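Long-range contact in chromatin structure-remodeling complex subunit RSC2 (Saccharomyces cerevisiae, PDB 4BB7), which serves in the RSC chromatin-remodeling complex, which repositions nucleosomes and regulates transcription, and contributes through its BAH domain to histone H3 binding: residues Y68-R79 and F130-F139. Sequence-based numbering, arbitrary orientation.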
loop_
_atom_site.group_PDB
_atom_site.type_symbol
_atom_site.label_atom_id
_atom_site.label_comp_id
_atom_site.label_asym_id
_atom_site.label_seq_id
_atom_site.Cartn_x
_atom_site.Cartn_y
_atom_site.Cartn_z
ATOM N N TYR A 68 13.783 12.963 -4.408
ATOM C CA TYR A 68 14.152 13.053 -5.817
ATOM C C TYR A 68 15.548 13.633 -6.019
ATOM O O TYR A 68 16.058 14.367 -5.172
ATOM C CB TYR A 68 13.136 13.901 -6.587
ATOM C CG TYR A 68 11.795 13.237 -6.798
ATOM C CD1 TYR A 68 11.600 11.898 -6.477
ATOM C CD2 TYR A 68 10.727 13.944 -7.334
ATOM C CE1 TYR A 68 10.373 11.286 -6.677
ATOM C CE2 TYR A 68 9.498 13.341 -7.536
ATOM C CZ TYR A 68 9.325 12.013 -7.205
ATOM O OH TYR A 68 8.102 11.411 -7.403
ATOM N N ARG A 69 16.162 13.288 -7.144
ATOM C CA ARG A 69 17.376 13.956 -7.582
ATOM C C ARG A 69 16.940 15.045 -8.553
ATOM O O ARG A 69 15.826 14.994 -9.074
ATOM C CB ARG A 69 18.317 12.975 -8.278
ATOM C CG ARG A 69 18.612 11.706 -7.496
ATOM C CD ARG A 69 19.503 10.788 -8.315
ATOM N NE ARG A 69 19.689 9.476 -7.702
ATOM C CZ ARG A 69 20.795 9.095 -7.071
ATOM N NH1 ARG A 69 21.820 9.929 -6.961
ATOM N NH2 ARG A 69 20.877 7.880 -6.552
ATOM N N PRO A 70 17.813 16.035 -8.800
ATOM C CA PRO A 70 17.469 17.175 -9.660
ATOM C C PRO A 70 16.870 16.756 -11.004
ATOM O O PRO A 70 15.820 17.268 -11.401
ATOM C CB PRO A 70 18.818 17.862 -9.878
ATOM C CG PRO A 70 19.610 17.519 -8.655
ATOM C CD PRO A 70 19.192 16.126 -8.284
ATOM N N GLU A 71 17.531 15.834 -11.695
ATOM C CA GLU A 71 17.077 15.396 -13.013
ATOM C C GLU A 71 15.664 14.825 -12.970
ATOM O O GLU A 71 15.028 14.645 -14.008
ATOM C CB GLU A 71 18.033 14.355 -13.594
ATOM C CG GLU A 71 18.178 13.098 -12.746
ATOM C CD GLU A 71 19.362 13.157 -11.787
ATOM O OE1 GLU A 71 19.807 14.274 -11.440
ATOM O OE2 GLU A 71 19.853 12.078 -11.386
ATOM N N GLN A 72 15.176 14.545 -11.768
ATOM C CA GLN A 72 13.867 13.925 -11.605
ATOM C C GLN A 72 12.763 14.933 -11.293
ATOM O O GLN A 72 11.610 14.553 -11.095
ATOM C CB GLN A 72 13.921 12.846 -10.520
ATOM C CG GLN A 72 14.735 11.617 -10.910
ATOM C CD GLN A 72 14.992 10.685 -9.742
ATOM O OE1 GLN A 72 15.111 11.121 -8.593
ATOM N NE2 GLN A 72 15.082 9.393 -10.030
ATOM N N THR A 73 13.112 16.215 -11.254
ATOM C CA THR A 73 12.134 17.249 -10.915
ATOM C C THR A 73 11.847 18.212 -12.066
ATOM O O THR A 73 12.565 18.254 -13.068
ATOM C CB THR A 73 12.577 18.080 -9.693
ATOM O OG1 THR A 73 13.868 18.650 -9.944
ATOM C CG2 THR A 73 12.636 17.219 -8.440
ATOM N N VAL A 74 10.779 18.982 -11.907
ATOM C CA VAL A 74 10.470 20.065 -12.823
ATOM C C VAL A 74 10.922 21.375 -12.185
ATOM O O VAL A 74 10.505 21.708 -11.072
ATOM C CB VAL A 74 8.963 20.128 -13.122
ATOM C CG1 VAL A 74 8.644 21.325 -13.996
ATOM C CG2 VAL A 74 8.504 18.835 -13.785
ATOM N N HIS A 75 11.780 22.111 -12.885
ATOM C CA HIS A 75 12.339 23.346 -12.345
ATOM C C HIS A 75 12.824 24.303 -13.430
ATOM O O HIS A 75 13.103 23.898 -14.562
ATOM C CB HIS A 75 13.500 23.024 -11.405
ATOM C CG HIS A 75 14.579 22.209 -12.045
ATOM N ND1 HIS A 75 14.576 20.831 -12.029
ATOM C CD2 HIS A 75 15.684 22.577 -12.733
ATOM C CE1 HIS A 75 15.640 20.384 -12.672
ATOM N NE2 HIS A 75 16.329 21.423 -13.108
ATOM N N ARG A 76 12.924 25.578 -13.064
ATOM C CA ARG A 76 13.469 26.603 -13.946
ATOM C C ARG A 76 14.824 26.169 -14.485
ATOM O O ARG A 76 15.665 25.650 -13.752
ATOM C CB ARG A 76 13.594 27.936 -13.203
ATOM C CG ARG A 76 12.258 28.537 -12.788
ATOM C CD ARG A 76 12.418 29.657 -11.767
ATOM N NE ARG A 76 13.415 30.647 -12.166
ATOM C CZ ARG A 76 13.452 31.896 -11.710
ATOM N NH1 ARG A 76 12.542 32.322 -10.844
ATOM N NH2 ARG A 76 14.398 32.723 -12.127
ATOM N N VAL A 77 15.031 26.385 -15.777
ATOM C CA VAL A 77 16.243 25.938 -16.445
ATOM C C VAL A 77 17.498 26.527 -15.801
ATOM O O VAL A 77 18.596 25.986 -15.946
ATOM C CB VAL A 77 16.212 26.314 -17.933
ATOM C CG1 VAL A 77 16.308 27.825 -18.096
ATOM C CG2 VAL A 77 17.333 25.623 -18.679
ATOM N N ASP A 78 17.337 27.636 -15.087
ATOM C CA ASP A 78 18.485 28.305 -14.489
ATOM C C ASP A 78 18.652 27.965 -13.009
ATOM O O ASP A 78 19.388 28.650 -12.293
ATOM C CB ASP A 78 18.408 29.822 -14.691
ATOM C CG ASP A 78 17.216 30.445 -13.995
ATOM O OD1 ASP A 78 16.129 29.828 -14.001
ATOM O OD2 ASP A 78 17.367 31.554 -13.436
ATOM N N ARG A 79 17.977 26.910 -12.555
ATOM C CA ARG A 79 18.117 26.483 -11.168
ATOM C C ARG A 79 19.474 25.824 -10.904
ATOM O O ARG A 79 19.993 25.078 -11.736
ATOM C CB ARG A 79 16.974 25.549 -10.752
ATOM C CG ARG A 79 16.991 25.208 -9.265
ATOM C CD ARG A 79 15.632 24.754 -8.745
ATOM N NE ARG A 79 15.667 24.476 -7.309
ATOM C CZ ARG A 79 15.129 25.257 -6.376
ATOM N NH1 ARG A 79 14.495 26.371 -6.720
ATOM N NH2 ARG A 79 15.220 24.923 -5.095
ATOM N N PHE A 130 15.825 21.692 0.208
ATOM C CA PHE A 130 14.456 21.958 -0.228
ATOM C C PHE A 130 13.570 20.716 -0.246
ATOM O O PHE A 130 14.032 19.610 -0.522
ATOM C CB PHE A 130 14.464 22.573 -1.630
ATOM C CG PHE A 130 15.265 23.834 -1.735
ATOM C CD1 PHE A 130 14.683 25.065 -1.462
ATOM C CD2 PHE A 130 16.599 23.792 -2.104
ATOM C CE1 PHE A 130 15.417 26.228 -1.556
ATOM C CE2 PHE A 130 17.340 24.952 -2.201
ATOM C CZ PHE A 130 16.747 26.175 -1.926
ATOM N N ARG A 131 12.290 20.912 0.045
ATOM C CA ARG A 131 11.283 19.898 -0.235
ATOM C C ARG A 131 10.602 20.251 -1.553
ATOM O O ARG A 131 10.579 21.416 -1.958
ATOM C CB ARG A 131 10.266 19.789 0.905
ATOM C CG ARG A 131 9.648 21.105 1.344
ATOM C CD ARG A 131 8.614 20.873 2.444
ATOM N NE ARG A 131 8.063 22.116 2.979
ATOM C CZ ARG A 131 6.971 22.713 2.514
ATOM N NH1 ARG A 131 6.306 22.185 1.493
ATOM N NH2 ARG A 131 6.543 23.840 3.068
ATOM N N TYR A 132 10.056 19.240 -2.222
ATOM C CA TYR A 132 9.537 19.402 -3.575
ATOM C C TYR A 132 8.025 19.190 -3.659
ATOM O O TYR A 132 7.514 18.118 -3.334
ATOM C CB TYR A 132 10.267 18.438 -4.515
ATOM C CG TYR A 132 9.797 18.449 -5.953
ATOM C CD1 TYR A 132 9.957 19.575 -6.749
ATOM C CD2 TYR A 132 9.225 17.317 -6.526
ATOM C CE1 TYR A 132 9.541 19.582 -8.070
ATOM C CE2 TYR A 132 8.808 17.313 -7.844
ATOM C CZ TYR A 132 8.968 18.451 -8.612
ATOM O OH TYR A 132 8.556 18.456 -9.926
ATOM N N ASN A 133 7.318 20.228 -4.096
ATOM C CA ASN A 133 5.882 20.147 -4.340
ATOM C C ASN A 133 5.610 19.553 -5.723
ATOM O O ASN A 133 5.854 20.199 -6.740
ATOM C CB ASN A 133 5.263 21.544 -4.230
ATOM C CG ASN A 133 3.761 21.555 -4.495
ATOM O OD1 ASN A 133 3.212 20.642 -5.113
ATOM N ND2 ASN A 133 3.094 22.607 -4.037
ATOM N N GLU A 134 5.105 18.325 -5.756
ATOM C CA GLU A 134 4.855 17.632 -7.021
ATOM C C GLU A 134 3.627 18.146 -7.768
ATOM O O GLU A 134 3.458 17.894 -8.957
ATOM C CB GLU A 134 4.703 16.131 -6.781
ATOM C CG GLU A 134 6.004 15.399 -6.537
ATOM C CD GLU A 134 5.781 13.942 -6.201
ATOM O OE1 GLU A 134 5.167 13.665 -5.150
ATOM O OE2 GLU A 134 6.207 13.076 -6.994
ATOM N N SER A 135 2.759 18.858 -7.064
ATOM C CA SER A 135 1.537 19.360 -7.671
ATOM C C SER A 135 1.772 20.682 -8.400
ATOM O O SER A 135 1.372 20.847 -9.551
ATOM C CB SER A 135 0.451 19.513 -6.609
ATOM O OG SER A 135 0.209 18.276 -5.959
ATOM N N ASP A 136 2.439 21.618 -7.734
ATOM C CA ASP A 136 2.675 22.936 -8.313
ATOM C C ASP A 136 4.119 23.103 -8.792
ATOM O O ASP A 136 4.468 24.119 -9.398
ATOM C CB ASP A 136 2.321 24.019 -7.298
ATOM C CG ASP A 136 0.950 23.809 -6.681
ATOM O OD1 ASP A 136 -0.059 24.143 -7.341
ATOM O OD2 ASP A 136 0.881 23.312 -5.536
ATOM N N LYS A 137 4.946 22.098 -8.520
ATOM C CA LYS A 137 6.361 22.144 -8.870
ATOM C C LYS A 137 7.060 23.296 -8.151
ATOM O O LYS A 137 7.814 24.060 -8.753
ATOM C CB LYS A 137 6.541 22.257 -10.385
ATOM C CG LYS A 137 5.684 21.279 -11.187
ATOM C CD LYS A 137 5.847 19.856 -10.679
ATOM C CE LYS A 137 5.086 18.871 -11.548
ATOM N NZ LYS A 137 3.634 19.194 -11.623
ATOM N N ILE A 138 6.796 23.409 -6.855
ATOM C CA ILE A 138 7.393 24.441 -6.019
ATOM C C ILE A 138 8.462 23.843 -5.115
ATOM O O ILE A 138 8.269 22.775 -4.542
ATOM C CB ILE A 138 6.335 25.104 -5.116
ATOM C CG1 ILE A 138 5.328 25.889 -5.954
ATOM C CG2 ILE A 138 6.996 26.014 -4.096
ATOM C CD1 ILE A 138 5.954 27.004 -6.762
ATOM N N PHE A 139 9.589 24.535 -4.993
ATOM C CA PHE A 139 10.603 24.163 -4.019
ATOM C C PHE A 139 10.434 25.044 -2.784
ATOM O O PHE A 139 10.393 26.264 -2.896
ATOM C CB PHE A 139 12.010 24.354 -4.593
ATOM C CG PHE A 139 12.362 23.405 -5.715
ATOM C CD1 PHE A 139 11.887 23.616 -6.998
ATOM C CD2 PHE A 139 13.200 22.323 -5.489
ATOM C CE1 PHE A 139 12.219 22.752 -8.029
ATOM C CE2 PHE A 139 13.538 21.457 -6.519
ATOM C CZ PHE A 139 13.045 21.674 -7.789
HETATM O O HOH W 1 9.359 24.767 -10.730
HETATM O O HOH W 2 12.176 27.590 -4.911
#
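Y132 OH accepts the backbone N-H of V74 at 3.0 Å from V74 N, and the N-H...O angle of 165° makes this a nearly straight bond. CG of Y132 lies anti to its backbone N, which carries the phenol across to 68-79, where T73 CG2 sits 3.7 Å from the Y132 ring centroid, over the face, a CH-pi contact. The hydroxyl of T73 is engaged within its own segment: it donates to P70 O and accepts from H75 ND1, while H75 NE2 reaches S173. Y68 OH donates to E134 OE2 over 2.6 Å, approaching from above the carboxylate plane; E134 OE1 is taken by Q91 of strand 87-96. A water donates to K137 O at 2.6 Å and, over a longer 3.3 Å, to V74 O, bridging the two backbones.

At the other end, the guanidinium of R79 lies flat on F139, with centres 3.7 Å apart and planes at 17°. R79 NH2 lies over the centre of the F130 ring, with R79 CZ 4.6 Å from the centroid and 5° off the ring normal: a cation-pi contact made with the guanidinium's edge, where F139 takes its face. R79 NH1 forms a salt bridge with E219 and shares a second water with F139 O. In this largely buried BAH-domain contact, tyrosine, carboxylate and water supply partners to polar groups between the 68-79 loop and the 130-139 hairpin, while E219 probably offsets part of the arginine's charge beside the aromatic rings.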